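Local coordinates for protein putative glycosyl hydrolase (Bacteroides thetaiotaomicron VPI-5482, PDB 3K11) that is probably a hydrolase of the glycosyl hydrolase family 88 type, although its substrate and precise activity are not established, at residues 37-42 / 402-407. Sequence-based numbering, arbitrary orientation.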
loop_
_atom_site.group_PDB
_atom_site.type_symbol
_atom_site.label_atom_id
_atom_site.label_comp_id
_atom_site.label_asym_id
_atom_site.label_seq_id
_atom_site.Cartn_x
_atom_site.Cartn_y
_atom_site.Cartn_z
ATOM N N ASP A 37 22.090 -28.786 -3.323
ATOM C CA ASP A 37 22.826 -29.820 -4.091
ATOM C C ASP A 37 22.212 -30.012 -5.484
ATOM O O ASP A 37 22.931 -30.222 -6.452
ATOM C CB ASP A 37 22.820 -31.139 -3.338
ATOM C CG ASP A 37 23.911 -31.244 -2.258
ATOM O OD1 ASP A 37 24.869 -30.448 -2.248
ATOM O OD2 ASP A 37 23.770 -32.193 -1.427
ATOM N N ARG A 38 20.887 -29.892 -5.596
ATOM C CA ARG A 38 20.204 -29.991 -6.900
ATOM C C ARG A 38 20.577 -28.820 -7.808
ATOM O O ARG A 38 20.858 -29.002 -9.001
ATOM C CB ARG A 38 18.693 -30.127 -6.726
ATOM C CG ARG A 38 17.978 -30.446 -8.021
ATOM C CD ARG A 38 16.563 -30.975 -7.811
ATOM N NE ARG A 38 15.630 -29.949 -7.350
ATOM C CZ ARG A 38 15.294 -29.744 -6.078
ATOM N NH1 ARG A 38 15.809 -30.462 -5.082
ATOM N NH2 ARG A 38 14.440 -28.775 -5.788
ATOM N N VAL A 39 20.618 -27.619 -7.237
ATOM C CA VAL A 39 21.044 -26.442 -7.991
ATOM C C VAL A 39 22.521 -26.598 -8.379
ATOM O O VAL A 39 22.908 -26.345 -9.523
ATOM C CB VAL A 39 20.856 -25.136 -7.183
ATOM C CG1 VAL A 39 21.460 -23.984 -7.949
ATOM C CG2 VAL A 39 19.352 -24.889 -6.838
ATOM N N PHE A 40 23.348 -27.021 -7.427
ATOM C CA PHE A 40 24.773 -27.167 -7.678
ATOM C C PHE A 40 25.034 -28.173 -8.802
ATOM O O PHE A 40 25.851 -27.927 -9.695
ATOM C CB PHE A 40 25.486 -27.613 -6.397
ATOM C CG PHE A 40 26.955 -27.848 -6.584
ATOM C CD1 PHE A 40 27.782 -26.805 -6.914
ATOM C CD2 PHE A 40 27.498 -29.128 -6.479
ATOM C CE1 PHE A 40 29.132 -26.993 -7.126
ATOM C CE2 PHE A 40 28.842 -29.329 -6.693
ATOM C CZ PHE A 40 29.672 -28.248 -6.997
ATOM N N ALA A 41 24.363 -29.311 -8.758
ATOM C CA ALA A 41 24.610 -30.350 -9.792
ATOM C C ALA A 41 24.256 -29.786 -11.159
ATOM O O ALA A 41 24.945 -29.994 -12.149
ATOM C CB ALA A 41 23.798 -31.611 -9.503
ATOM N N TYR A 42 23.166 -29.044 -11.213
ATOM C CA TYR A 42 22.751 -28.447 -12.461
ATOM C C TYR A 42 23.761 -27.442 -13.003
ATOM O O TYR A 42 24.160 -27.521 -14.142
ATOM C CB TYR A 42 21.386 -27.778 -12.272
ATOM C CG TYR A 42 20.936 -27.025 -13.501
ATOM C CD1 TYR A 42 20.660 -27.683 -14.681
ATOM C CD2 TYR A 42 20.768 -25.663 -13.470
ATOM C CE1 TYR A 42 20.262 -26.976 -15.810
ATOM C CE2 TYR A 42 20.379 -24.962 -14.588
ATOM C CZ TYR A 42 20.117 -25.615 -15.745
ATOM O OH TYR A 42 19.723 -24.858 -16.842
ATOM N N PRO A 402 22.593 -16.390 -5.365
ATOM C CA PRO A 402 21.784 -16.103 -4.194
ATOM C C PRO A 402 21.068 -17.280 -3.558
ATOM O O PRO A 402 21.056 -17.388 -2.361
ATOM C CB PRO A 402 20.837 -15.042 -4.691
ATOM C CG PRO A 402 21.579 -14.316 -5.756
ATOM C CD PRO A 402 22.350 -15.441 -6.460
ATOM N N VAL A 403 20.520 -18.194 -4.353
ATOM C CA VAL A 403 19.866 -19.362 -3.797
ATOM C C VAL A 403 20.888 -20.210 -3.082
ATOM O O VAL A 403 20.621 -20.737 -1.997
ATOM C CB VAL A 403 19.113 -20.137 -4.915
ATOM C CG1 VAL A 403 18.702 -21.536 -4.439
ATOM C CG2 VAL A 403 17.883 -19.290 -5.373
ATOM N N LEU A 404 22.042 -20.413 -3.710
ATOM C CA LEU A 404 23.088 -21.226 -3.079
ATOM C C LEU A 404 23.569 -20.619 -1.769
ATOM O O LEU A 404 23.759 -21.312 -0.768
ATOM C CB LEU A 404 24.291 -21.404 -4.030
ATOM C CG LEU A 404 24.061 -22.303 -5.274
ATOM C CD1 LEU A 404 25.176 -22.090 -6.351
ATOM C CD2 LEU A 404 24.002 -23.800 -4.854
ATOM N N TRP A 405 23.776 -19.317 -1.796
ATOM C CA TRP A 405 24.310 -18.584 -0.638
ATOM C C TRP A 405 23.276 -18.574 0.478
ATOM O O TRP A 405 23.597 -18.843 1.627
ATOM C CB TRP A 405 24.660 -17.153 -1.051
ATOM C CG TRP A 405 25.844 -16.542 -0.350
ATOM C CD1 TRP A 405 26.430 -16.947 0.804
ATOM C CD2 TRP A 405 26.553 -15.381 -0.769
ATOM N NE1 TRP A 405 27.461 -16.121 1.126
ATOM C CE2 TRP A 405 27.552 -15.136 0.186
ATOM C CE3 TRP A 405 26.455 -14.536 -1.874
ATOM C CZ2 TRP A 405 28.412 -14.061 0.090
ATOM C CZ3 TRP A 405 27.318 -13.484 -1.979
ATOM C CH2 TRP A 405 28.264 -13.233 -0.993
ATOM N N ALA A 406 22.022 -18.305 0.130
ATOM C CA ALA A 406 20.939 -18.369 1.123
ATOM C C ALA A 406 20.801 -19.746 1.799
ATOM O O ALA A 406 20.631 -19.869 3.023
ATOM C CB ALA A 406 19.628 -17.904 0.464
ATOM N N GLY A 407 20.874 -20.788 0.986
ATOM C CA GLY A 407 20.793 -22.158 1.485
ATOM C C GLY A 407 21.932 -22.439 2.414
ATOM O O GLY A 407 21.742 -22.967 3.502
#
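Leu404 and Val39 form the centre of this contact, where helix 29-45 meets helix 400-416. Leu404 touches mainly through its CD2 branch. Leu404 CD2 lies 4.0 Å from Val39 CG1 and 4.1 Å from Val39 CB, so one methyl rests against both the beta carbon and a branch of the valine. Leu404 CG is also close to Val39 CG1. The CA-CB bond of Leu404 does not aim at the other helix. With CG anti to the carbonyl carbon (chi1 -70°), the end of the side chain comes nearer, and CD2 reaches Val39. Leu404 CD2 also lies 4.2 Å from Phe40 N and 4.4 Å from Phe40 CB.

The CA-CB bond of Val39 points toward the partner helix, and its two methyls part. CG1 goes to Leu404, while Val39 CG2 meets Val403 CG1 at 4.2 Å. The contact is purely apolar and small, and all four residues that touch are buried. The axes of segments 37-42 and 402-407 come within 10.0 Å, and their directions differ by 144°, closer to antiparallel than to parallel. Val39 and Leu404 are the closest pair of backbone positions.

The arrangement is consistent with the (alpha/alpha)6 barrel of six helical hairpins known for glycoside hydrolase family 88. It joins a helix near the N-terminus to one near the C-terminus. On the flanks, Phe40 meets Tyr103 edge-to-face and touches Leu91 of helix 82-98, and Val39 also packs on Ile365. Val403 continues onto Ala330 of helix 326-342 and onto Trp358 and Val361 of helix 347-362.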